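Local coordinates for mandelate racemase/muconate lactonizing enzyme (Polaromonas sp., PDB 3CB3), which probably works on sugar acids as a magnesium-dependent enolase-superfamily enzyme of the mandelate racemase group, and binds L-glucaric acid, at residues D147-Y152 against P329-V334; Y245-H250 against G274-H279; F316-H321 against W339-F344. All blocks are in the same frame, centred on the assembly; numbering follows the deposited sequence.

Contact 1. Residues D147-Y152 against P329-V334; sequences DSVRCY and PREPWV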
loop_
_atom_site.group_PDB
_atom_site.type_symbol
_atom_site.label_atom_id
_atom_site.label_comp_id
_atom_site.label_asym_id
_atom_site.label_seq_id
_atom_site.Cartn_x
_atom_site.Cartn_y
_atom_site.Cartn_z
ATOM N N ASP A 147 -18.085 -24.568 -16.091
ATOM C CA ASP A 147 -17.457 -24.283 -17.375
ATOM C C ASP A 147 -17.825 -22.897 -17.898
ATOM O O ASP A 147 -17.280 -22.443 -18.901
ATOM C CB ASP A 147 -17.851 -25.340 -18.407
ATOM C CG ASP A 147 -17.472 -26.735 -17.974
ATOM O OD1 ASP A 147 -16.345 -26.916 -17.464
ATOM O OD2 ASP A 147 -18.301 -27.652 -18.149
ATOM N N SER A 148 -18.766 -22.243 -17.222
ATOM C CA SER A 148 -19.191 -20.893 -17.594
ATOM C C SER A 148 -19.578 -20.142 -16.313
ATOM O O SER A 148 -19.969 -20.751 -15.320
ATOM C CB SER A 148 -20.374 -20.936 -18.576
ATOM O OG SER A 148 -21.548 -21.426 -17.948
ATOM N N VAL A 149 -19.477 -18.818 -16.349
ATOM C CA VAL A 149 -19.762 -17.980 -15.186
ATOM C C VAL A 149 -20.784 -16.897 -15.512
ATOM O O VAL A 149 -20.687 -16.252 -16.548
ATOM C CB VAL A 149 -18.457 -17.285 -14.710
ATOM C CG1 VAL A 149 -18.728 -16.419 -13.484
ATOM C CG2 VAL A 149 -17.386 -18.333 -14.430
ATOM N N ARG A 150 -21.753 -16.694 -14.624
ATOM C CA ARG A 150 -22.768 -15.663 -14.836
ATOM C C ARG A 150 -22.057 -14.341 -15.063
ATOM O O ARG A 150 -21.085 -14.029 -14.371
ATOM C CB ARG A 150 -23.680 -15.550 -13.615
ATOM C CG ARG A 150 -24.306 -16.867 -13.190
ATOM C CD ARG A 150 -25.433 -16.648 -12.194
ATOM N NE ARG A 150 -26.622 -16.107 -12.850
ATOM C CZ ARG A 150 -27.767 -15.843 -12.224
ATOM N NH1 ARG A 150 -27.882 -16.062 -10.921
ATOM N NH2 ARG A 150 -28.801 -15.370 -12.906
ATOM N N CYS A 151 -22.523 -13.558 -16.034
ATOM C CA CYS A 151 -21.877 -12.280 -16.309
ATOM C C CYS A 151 -22.889 -11.142 -16.380
ATOM O O CYS A 151 -24.091 -11.365 -16.550
ATOM C CB CYS A 151 -21.104 -12.345 -17.630
ATOM S SG CYS A 151 -22.163 -12.610 -19.079
ATOM N N TYR A 152 -22.391 -9.920 -16.246
ATOM C CA TYR A 152 -23.252 -8.745 -16.308
ATOM C C TYR A 152 -22.426 -7.613 -16.884
ATOM O O TYR A 152 -21.224 -7.765 -17.092
ATOM C CB TYR A 152 -23.744 -8.375 -14.906
ATOM C CG TYR A 152 -22.641 -7.918 -13.971
ATOM C CD1 TYR A 152 -22.363 -6.561 -13.795
ATOM C CD2 TYR A 152 -21.861 -8.844 -13.279
ATOM C CE1 TYR A 152 -21.333 -6.136 -12.943
ATOM C CE2 TYR A 152 -20.830 -8.434 -12.431
ATOM C CZ TYR A 152 -20.571 -7.081 -12.268
ATOM O OH TYR A 152 -19.547 -6.682 -11.431
ATOM N N PRO A 329 -16.283 -22.111 -5.135
ATOM C CA PRO A 329 -17.382 -23.028 -4.798
ATOM C C PRO A 329 -18.812 -22.554 -5.066
ATOM O O PRO A 329 -19.610 -23.275 -5.665
ATOM C CB PRO A 329 -17.156 -23.303 -3.310
ATOM C CG PRO A 329 -15.690 -23.187 -3.170
ATOM C CD PRO A 329 -15.391 -21.943 -3.975
ATOM N N ARG A 330 -19.150 -21.359 -4.591
ATOM C CA ARG A 330 -20.494 -20.825 -4.788
ATOM C C ARG A 330 -20.545 -19.991 -6.066
ATOM O O ARG A 330 -19.553 -19.362 -6.438
ATOM C CB ARG A 330 -20.907 -20.006 -3.558
ATOM C CG ARG A 330 -21.119 -20.874 -2.312
ATOM C CD ARG A 330 -21.555 -20.067 -1.094
ATOM N NE ARG A 330 -20.430 -19.390 -0.453
ATOM C CZ ARG A 330 -19.554 -19.981 0.357
ATOM N NH1 ARG A 330 -19.662 -21.274 0.642
ATOM N NH2 ARG A 330 -18.560 -19.277 0.881
ATOM N N GLU A 331 -21.697 -19.994 -6.735
ATOM C CA GLU A 331 -21.870 -19.270 -7.996
ATOM C C GLU A 331 -21.464 -17.800 -7.939
ATOM O O GLU A 331 -22.049 -17.011 -7.212
ATOM C CB GLU A 331 -23.318 -19.368 -8.496
ATOM C CG GLU A 331 -23.550 -18.645 -9.836
ATOM C CD GLU A 331 -22.711 -19.214 -10.982
ATOM O OE1 GLU A 331 -22.891 -20.409 -11.292
ATOM O OE2 GLU A 331 -21.874 -18.472 -11.577
ATOM N N PRO A 332 -20.447 -17.428 -8.723
ATOM C CA PRO A 332 -19.920 -16.066 -8.800
ATOM C C PRO A 332 -20.500 -15.257 -9.959
ATOM O O PRO A 332 -21.278 -15.771 -10.763
ATOM C CB PRO A 332 -18.432 -16.303 -8.975
ATOM C CG PRO A 332 -18.427 -17.480 -9.914
ATOM C CD PRO A 332 -19.515 -18.384 -9.348
ATOM N N TRP A 333 -20.137 -13.977 -10.011
ATOM C CA TRP A 333 -20.555 -13.084 -11.093
ATOM C C TRP A 333 -19.297 -12.379 -11.565
ATOM O O TRP A 333 -18.478 -11.948 -10.747
ATOM C CB TRP A 333 -21.542 -12.015 -10.620
ATOM C CG TRP A 333 -22.947 -12.466 -10.456
ATOM C CD1 TRP A 333 -23.508 -13.011 -9.341
ATOM C CD2 TRP A 333 -24.001 -12.341 -11.420
ATOM N NE1 TRP A 333 -24.847 -13.223 -9.545
ATOM C CE2 TRP A 333 -25.177 -12.820 -10.814
ATOM C CE3 TRP A 333 -24.064 -11.867 -12.742
ATOM C CZ2 TRP A 333 -26.415 -12.838 -11.480
ATOM C CZ3 TRP A 333 -25.300 -11.887 -13.408
ATOM C CH2 TRP A 333 -26.453 -12.369 -12.768
ATOM N N VAL A 334 -19.133 -12.272 -12.878
ATOM C CA VAL A 334 -17.971 -11.594 -13.444
ATOM C C VAL A 334 -18.501 -10.533 -14.400
ATOM O O VAL A 334 -19.461 -10.776 -15.130
ATOM C CB VAL A 334 -17.053 -12.577 -14.211
ATOM C CG1 VAL A 334 -16.011 -11.814 -15.016
ATOM C CG2 VAL A 334 -16.352 -13.501 -13.223
HETATM O O HOH W 1 -18.111 -9.069 -10.313
#
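R150 lays its side chain over W333, and the two account for the largest share of the surface buried here. CB of R150 stands over one face of the six-membered ring, 3.9 Å from its centroid and 13° off the ring normal, which meets the geometry of a CH-pi contact. Farther out, the chain bends at chi3 (74°), and W333 CZ2 lies over the centre of one face of the guanidinium, 3.4 Å from R150 CZ, the two planes 31° apart. E331 crosses the same arginine at about a right angle, with E331 OE2 3.3 Å from R150 CG; the carboxylate therefore meets the aliphatic part, and its oxygens do not touch the guanidinium. V149 CG1 packs 3.7 Å from P332 CG and also touches V334 CG2.

The backbones fix this arrangement as a parallel strand pair, probably the first and last strands of an enolase-type barrel where it closes. V334 N donates to R150 O at 3.0 Å, and Y152 N donates to V334 O over a longer 3.3 Å, so V334 is gripped through both its N-H and its carbonyl. A water accepts from Y152 OH and donates to W333 O, tying the tyrosine to the partner strand.

E331 OE1 is also engaged, in a salt bridge with R354. W237 meets both Y152 and W333 edge-to-face. Strand 148-152 lies between 333-335 and 354-356 in a mixed sheet; A325 of helix 318-326 packs on V149, P332 and V334, while M211 of strand 210-213 touches Y152 and W333.

Contact 2. Residues Y245-H250 against G274-H279; sequences YDHEGH and GDLIRH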
loop_
_atom_site.group_PDB
_atom_site.type_symbol
_atom_site.label_atom_id
_atom_site.label_comp_id
_atom_site.label_asym_id
_atom_site.label_seq_id
_atom_site.Cartn_x
_atom_site.Cartn_y
_atom_site.Cartn_z
ATOM N N TYR A 245 -13.337 1.886 3.007
ATOM C CA TYR A 245 -12.750 1.483 4.275
ATOM C C TYR A 245 -13.697 1.558 5.474
ATOM O O TYR A 245 -13.283 1.317 6.609
ATOM C CB TYR A 245 -11.486 2.309 4.526
ATOM C CG TYR A 245 -10.373 1.957 3.564
ATOM C CD1 TYR A 245 -9.581 0.826 3.774
ATOM C CD2 TYR A 245 -10.161 2.702 2.401
ATOM C CE1 TYR A 245 -8.609 0.440 2.850
ATOM C CE2 TYR A 245 -9.187 2.319 1.465
ATOM C CZ TYR A 245 -8.421 1.185 1.699
ATOM O OH TYR A 245 -7.474 0.777 0.785
ATOM N N ASP A 246 -14.966 1.878 5.236
ATOM C CA ASP A 246 -15.916 1.940 6.345
ATOM C C ASP A 246 -16.523 0.554 6.584
ATOM O O ASP A 246 -17.710 0.317 6.325
ATOM C CB ASP A 246 -17.030 2.954 6.067
ATOM C CG ASP A 246 -17.933 3.147 7.265
ATOM O OD1 ASP A 246 -17.701 2.457 8.284
ATOM O OD2 ASP A 246 -18.865 3.981 7.200
ATOM N N HIS A 247 -15.692 -0.350 7.092
ATOM C CA HIS A 247 -16.089 -1.726 7.362
ATOM C C HIS A 247 -17.255 -1.849 8.323
ATOM O O HIS A 247 -18.152 -2.657 8.111
ATOM C CB HIS A 247 -14.877 -2.490 7.893
ATOM C CG HIS A 247 -13.718 -2.481 6.949
ATOM N ND1 HIS A 247 -12.407 -2.488 7.372
ATOM C CD2 HIS A 247 -13.676 -2.452 5.597
ATOM C CE1 HIS A 247 -11.608 -2.464 6.321
ATOM N NE2 HIS A 247 -12.354 -2.443 5.230
ATOM N N GLU A 248 -17.242 -1.046 9.382
ATOM C CA GLU A 248 -18.311 -1.088 10.369
ATOM C C GLU A 248 -19.639 -0.614 9.790
ATOM O O GLU A 248 -20.701 -1.102 10.178
ATOM C CB GLU A 248 -17.943 -0.233 11.584
ATOM C CG GLU A 248 -17.113 -0.969 12.622
ATOM C CD GLU A 248 -16.704 -0.073 13.777
ATOM O OE1 GLU A 248 -17.570 0.668 14.298
ATOM O OE2 GLU A 248 -15.517 -0.115 14.165
ATOM N N GLY A 249 -19.569 0.345 8.873
ATOM C CA GLY A 249 -20.772 0.860 8.252
ATOM C C GLY A 249 -21.353 -0.154 7.284
ATOM O O GLY A 249 -22.567 -0.361 7.241
ATOM N N HIS A 250 -20.487 -0.774 6.493
ATOM C CA HIS A 250 -20.937 -1.784 5.540
ATOM C C HIS A 250 -21.539 -2.982 6.275
ATOM O O HIS A 250 -22.570 -3.515 5.865
ATOM C CB HIS A 250 -19.777 -2.241 4.654
ATOM C CG HIS A 250 -19.461 -1.290 3.544
ATOM N ND1 HIS A 250 -20.386 -0.928 2.589
ATOM C CD2 HIS A 250 -18.317 -0.645 3.219
ATOM C CE1 HIS A 250 -19.825 -0.102 1.722
ATOM N NE2 HIS A 250 -18.569 0.085 2.081
ATOM N N GLY A 274 -9.139 -9.143 4.368
ATOM C CA GLY A 274 -9.297 -9.916 5.584
ATOM C C GLY A 274 -10.095 -9.099 6.579
ATOM O O GLY A 274 -10.911 -9.641 7.324
ATOM N N ASP A 275 -9.868 -7.786 6.590
ATOM C CA ASP A 275 -10.594 -6.900 7.504
ATOM C C ASP A 275 -12.083 -6.851 7.162
ATOM O O ASP A 275 -12.923 -6.837 8.056
ATOM C CB ASP A 275 -10.021 -5.483 7.467
ATOM C CG ASP A 275 -8.606 -5.412 8.002
ATOM O OD1 ASP A 275 -8.287 -6.167 8.949
ATOM O OD2 ASP A 275 -7.814 -4.593 7.485
ATOM N N LEU A 276 -12.405 -6.829 5.871
ATOM C CA LEU A 276 -13.809 -6.801 5.445
ATOM C C LEU A 276 -14.511 -8.048 5.948
ATOM O O LEU A 276 -15.596 -7.988 6.533
ATOM C CB LEU A 276 -13.918 -6.783 3.921
ATOM C CG LEU A 276 -13.893 -5.484 3.124
ATOM C CD1 LEU A 276 -14.173 -5.821 1.663
ATOM C CD2 LEU A 276 -14.956 -4.532 3.634
ATOM N N ILE A 277 -13.877 -9.189 5.699
ATOM C CA ILE A 277 -14.415 -10.474 6.106
ATOM C C ILE A 277 -14.562 -10.562 7.620
ATOM O O ILE A 277 -15.561 -11.069 8.125
ATOM C CB ILE A 277 -13.516 -11.627 5.575
ATOM C CG1 ILE A 277 -13.460 -11.555 4.043
ATOM C CG2 ILE A 277 -14.055 -12.980 6.043
ATOM C CD1 ILE A 277 -12.586 -12.615 3.380
ATOM N N ARG A 278 -13.579 -10.055 8.355
ATOM C CA ARG A 278 -13.650 -10.097 9.810
ATOM C C ARG A 278 -14.856 -9.305 10.320
ATOM O O ARG A 278 -15.540 -9.734 11.258
ATOM C CB ARG A 278 -12.351 -9.550 10.421
ATOM C CG ARG A 278 -12.368 -9.429 11.939
ATOM C CD ARG A 278 -10.957 -9.207 12.481
ATOM N NE ARG A 278 -10.299 -8.062 11.857
ATOM C CZ ARG A 278 -10.534 -6.793 12.181
ATOM N NH1 ARG A 278 -11.413 -6.497 13.131
ATOM N NH2 ARG A 278 -9.890 -5.819 11.549
ATOM N N HIS A 279 -15.126 -8.156 9.702
ATOM C CA HIS A 279 -16.267 -7.324 10.103
ATOM C C HIS A 279 -17.590 -7.810 9.510
ATOM O O HIS A 279 -18.649 -7.300 9.875
ATOM C CB HIS A 279 -16.092 -5.866 9.645
ATOM C CG HIS A 279 -15.083 -5.086 10.426
ATOM N ND1 HIS A 279 -13.754 -5.016 10.068
ATOM C CD2 HIS A 279 -15.216 -4.318 11.534
ATOM C CE1 HIS A 279 -13.113 -4.238 10.922
ATOM N NE2 HIS A 279 -13.976 -3.803 11.821
#
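H247 and H279 bring together two neighbouring outer helices, 247-256 and 270-279, of the enolase-type barrel domain; strand 261-263 lies between them in the chain, so they belong to successive beta-alpha units.

The aromatic contact is oblique: the imidazole centroids are 5.3 Å apart and the planes 39° apart, which fits neither a stack nor an edge-to-face pair. Its closest approach is made by aliphatic carbon, because H247 CB sits over one face of the H279 ring, 3.7 Å from the centroid, a CH-pi contact.

Apolar packing surrounds this pair. With its CG anti to the carbonyl carbon (chi1 -58°), H247 carries its ring across to the other helix, where CE1 meets D275 CB at 3.6 Å, and L276 CA and D275 C lie over a face of the H247 ring. E248 CG adds a looser touch at 4.0 Å from H279 CD2. H247 NE2 is buried here with no partner in the model.

Polar bonds lie within each segment. D246 is the N-cap of its helix: OD1 accepts from G249 N at 2.9 Å and also bridges to R220. R278 NH2 and D275 OD1 form a salt bridge of 3.1 Å, with the oxygen close to the guanidinium plane but the donor well above the carboxylate.

D275 O takes two N-H groups from opposite faces of its carbonyl plane. One is the backbone H279 N; the other, H279 ND1 at 2.8 Å, is the bond that fixes the rotation of the ring, the acceptor only 9° out of the imidazole plane.

Contact 3. Residues F316-H321 against W339-F344; sequences FAMELH and WLEPLF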
loop_
_atom_site.group_PDB
_atom_site.type_symbol
_atom_site.label_atom_id
_atom_site.label_comp_id
_atom_site.label_asym_id
_atom_site.label_seq_id
_atom_site.Cartn_x
_atom_site.Cartn_y
_atom_site.Cartn_z
ATOM N N PHE A 316 -13.406 -6.093 -12.405
ATOM C CA PHE A 316 -12.692 -5.857 -13.660
ATOM C C PHE A 316 -11.972 -7.099 -14.211
ATOM O O PHE A 316 -12.373 -8.230 -13.937
ATOM C CB PHE A 316 -11.695 -4.709 -13.448
ATOM C CG PHE A 316 -11.224 -4.054 -14.722
ATOM C CD1 PHE A 316 -12.138 -3.617 -15.680
ATOM C CD2 PHE A 316 -9.867 -3.846 -14.951
ATOM C CE1 PHE A 316 -11.706 -2.979 -16.847
ATOM C CE2 PHE A 316 -9.425 -3.210 -16.113
ATOM C CZ PHE A 316 -10.345 -2.776 -17.062
ATOM N N ALA A 317 -10.926 -6.857 -15.002
ATOM C CA ALA A 317 -10.086 -7.884 -15.628
ATOM C C ALA A 317 -10.730 -9.256 -15.817
ATOM O O ALA A 317 -10.270 -10.253 -15.255
ATOM C CB ALA A 317 -8.779 -8.031 -14.838
ATOM N N MET A 318 -11.774 -9.312 -16.632
ATOM C CA MET A 318 -12.470 -10.566 -16.879
ATOM C C MET A 318 -11.582 -11.658 -17.469
ATOM O O MET A 318 -11.746 -12.828 -17.137
ATOM C CB MET A 318 -13.673 -10.341 -17.801
ATOM C CG MET A 318 -13.340 -9.722 -19.149
ATOM S SD MET A 318 -14.823 -9.629 -20.184
ATOM C CE MET A 318 -14.103 -9.425 -21.790
ATOM N N GLU A 319 -10.643 -11.280 -18.334
ATOM C CA GLU A 319 -9.754 -12.251 -18.970
ATOM C C GLU A 319 -9.013 -13.103 -17.946
ATOM O O GLU A 319 -8.593 -14.223 -18.243
ATOM C CB GLU A 319 -8.749 -11.545 -19.883
ATOM C CG GLU A 319 -9.387 -10.849 -21.093
ATOM C CD GLU A 319 -9.960 -9.463 -20.778
ATOM O OE1 GLU A 319 -10.120 -9.118 -19.590
ATOM O OE2 GLU A 319 -10.258 -8.717 -21.736
ATOM N N LEU A 320 -8.853 -12.563 -16.744
ATOM C CA LEU A 320 -8.189 -13.272 -15.660
ATOM C C LEU A 320 -9.215 -13.805 -14.660
ATOM O O LEU A 320 -9.185 -14.977 -14.290
ATOM C CB LEU A 320 -7.205 -12.332 -14.950
ATOM C CG LEU A 320 -6.625 -12.732 -13.590
ATOM C CD1 LEU A 320 -5.956 -14.107 -13.658
ATOM C CD2 LEU A 320 -5.613 -11.666 -13.165
ATOM N N HIS A 321 -10.141 -12.946 -14.250
ATOM C CA HIS A 321 -11.148 -13.318 -13.268
ATOM C C HIS A 321 -12.131 -14.401 -13.688
ATOM O O HIS A 321 -12.748 -15.032 -12.835
ATOM C CB HIS A 321 -11.917 -12.083 -12.800
ATOM C CG HIS A 321 -11.070 -11.095 -12.063
ATOM N ND1 HIS A 321 -10.135 -11.475 -11.123
ATOM C CD2 HIS A 321 -11.028 -9.742 -12.107
ATOM C CE1 HIS A 321 -9.553 -10.400 -10.620
ATOM N NE2 HIS A 321 -10.076 -9.336 -11.200
ATOM N N TRP A 339 -12.994 -2.997 -22.602
ATOM C CA TRP A 339 -11.802 -2.159 -22.447
ATOM C C TRP A 339 -10.454 -2.795 -22.780
ATOM O O TRP A 339 -9.665 -2.220 -23.532
ATOM C CB TRP A 339 -11.737 -1.608 -21.020
ATOM C CG TRP A 339 -12.874 -0.694 -20.653
ATOM C CD1 TRP A 339 -14.002 -0.442 -21.385
ATOM C CD2 TRP A 339 -13.015 0.044 -19.433
ATOM N NE1 TRP A 339 -14.839 0.402 -20.692
ATOM C CE2 TRP A 339 -14.258 0.714 -19.491
ATOM C CE3 TRP A 339 -12.214 0.199 -18.295
ATOM C CZ2 TRP A 339 -14.719 1.526 -18.451
ATOM C CZ3 TRP A 339 -12.671 1.008 -17.260
ATOM C CH2 TRP A 339 -13.915 1.660 -17.347
ATOM N N LEU A 340 -10.188 -3.973 -22.220
ATOM C CA LEU A 340 -8.910 -4.651 -22.432
ATOM C C LEU A 340 -8.776 -5.490 -23.699
ATOM O O LEU A 340 -7.679 -5.936 -24.035
ATOM C CB LEU A 340 -8.587 -5.537 -21.221
ATOM C CG LEU A 340 -8.586 -4.863 -19.847
ATOM C CD1 LEU A 340 -8.066 -5.840 -18.805
ATOM C CD2 LEU A 340 -7.715 -3.616 -19.885
ATOM N N GLU A 341 -9.878 -5.699 -24.409
ATOM C CA GLU A 341 -9.850 -6.514 -25.615
ATOM C C GLU A 341 -8.765 -6.196 -26.642
ATOM O O GLU A 341 -8.125 -7.106 -27.157
ATOM C CB GLU A 341 -11.224 -6.492 -26.292
ATOM C CG GLU A 341 -12.298 -7.173 -25.461
ATOM C CD GLU A 341 -13.634 -7.265 -26.176
ATOM O OE1 GLU A 341 -14.493 -8.039 -25.707
ATOM O OE2 GLU A 341 -13.827 -6.566 -27.196
ATOM N N PRO A 342 -8.540 -4.908 -26.956
ATOM C CA PRO A 342 -7.511 -4.554 -27.943
ATOM C C PRO A 342 -6.101 -5.059 -27.626
ATOM O O PRO A 342 -5.268 -5.195 -28.519
ATOM C CB PRO A 342 -7.575 -3.027 -27.974
ATOM C CG PRO A 342 -9.018 -2.749 -27.681
ATOM C CD PRO A 342 -9.299 -3.714 -26.545
ATOM N N LEU A 343 -5.838 -5.340 -26.355
ATOM C CA LEU A 343 -4.517 -5.800 -25.946
ATOM C C LEU A 343 -4.224 -7.240 -26.331
ATOM O O LEU A 343 -3.061 -7.626 -26.448
ATOM C CB LEU A 343 -4.361 -5.680 -24.431
ATOM C CG LEU A 343 -4.565 -4.318 -23.768
ATOM C CD1 LEU A 343 -4.635 -4.519 -22.262
ATOM C CD2 LEU A 343 -3.431 -3.373 -24.146
ATOM N N PHE A 344 -5.275 -8.032 -26.522
ATOM C CA PHE A 344 -5.112 -9.448 -26.827
ATOM C C PHE A 344 -5.757 -9.891 -28.131
ATOM O O PHE A 344 -6.633 -9.219 -28.670
ATOM C CB PHE A 344 -5.696 -10.287 -25.682
ATOM C CG PHE A 344 -5.281 -9.820 -24.314
ATOM C CD1 PHE A 344 -3.951 -9.883 -23.913
ATOM C CD2 PHE A 344 -6.223 -9.317 -23.422
ATOM C CE1 PHE A 344 -3.564 -9.451 -22.647
ATOM C CE2 PHE A 344 -5.844 -8.881 -22.150
ATOM C CZ PHE A 344 -4.512 -8.950 -21.765
HETATM O O HOH W 2 -11.720 -6.119 -21.058
#
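This is a buried, mainly apolar contact in which F316 and the first turn of helix 318-326, on the barrel domain, meet W339, L340 and F344 of the loop that follows strand 333-335. F316 and W339 are its aromatic part: F316 CE1 comes within 3.5 Å of W339 CE3, with the rings inclined at 61° and their side chains crossing at about a right angle, an oblique meeting. Placed anti to the backbone N (chi1 -161°), F316 CG directs the ring across to the loop. There L340 approaches from the opposite direction, its CG 3.9 Å from F316 CZ, with L340 CD1 near F316 CE2 and L340 CD2 near F316 CZ. An alanine in place of F316 is likely to open a gap between W339 and L340 and to let the indole, which touches the bound L-glucaric acid, shift from its position.

E319 brings the polar component. Its chain bends at chi2 (82°), setting OE2 3.6 Å from L340 CB, while E319 CG lies against F344 CE2 at 4.2 Å. One water links E319 to the loop: it donates to E319 OE2 at 3.1 Å and accepts from L340 N at 2.9 Å, so one oxygen of the buried carboxylate and a loop N-H share a water.

F337 meets F316 edge-to-face and also touches W339. L340 and L343 pack on L25 of strand 15-27, and W339 on I47 of strand 44-56, so the loop lies between the barrel domain and the N-terminal antiparallel sheet.

How the contacts relate
Contacts 1 and 3 adjoin: V334 CG1 of contact 1 packs 3.9 Å from M318 CB of contact 3, although their centres are 16 Å apart. Helix 318-326 and strand 333-335 follow each other in the chain, and the segments of the two contacts alternate along it. Contact 2 lies apart, nested within the loop closed by contact 1, its nearest atoms about 9 Å from contact 1 and about 14 Å from contact 3. Measured from the ligand, contact 3 is nearest, then contact 1, then contact 2: W339 touches L-glucaric acid, the side chain of Y152 is about 5 Å from it and about 7 Å from a magnesium ion, and that of L276 about 13 Å from the acid.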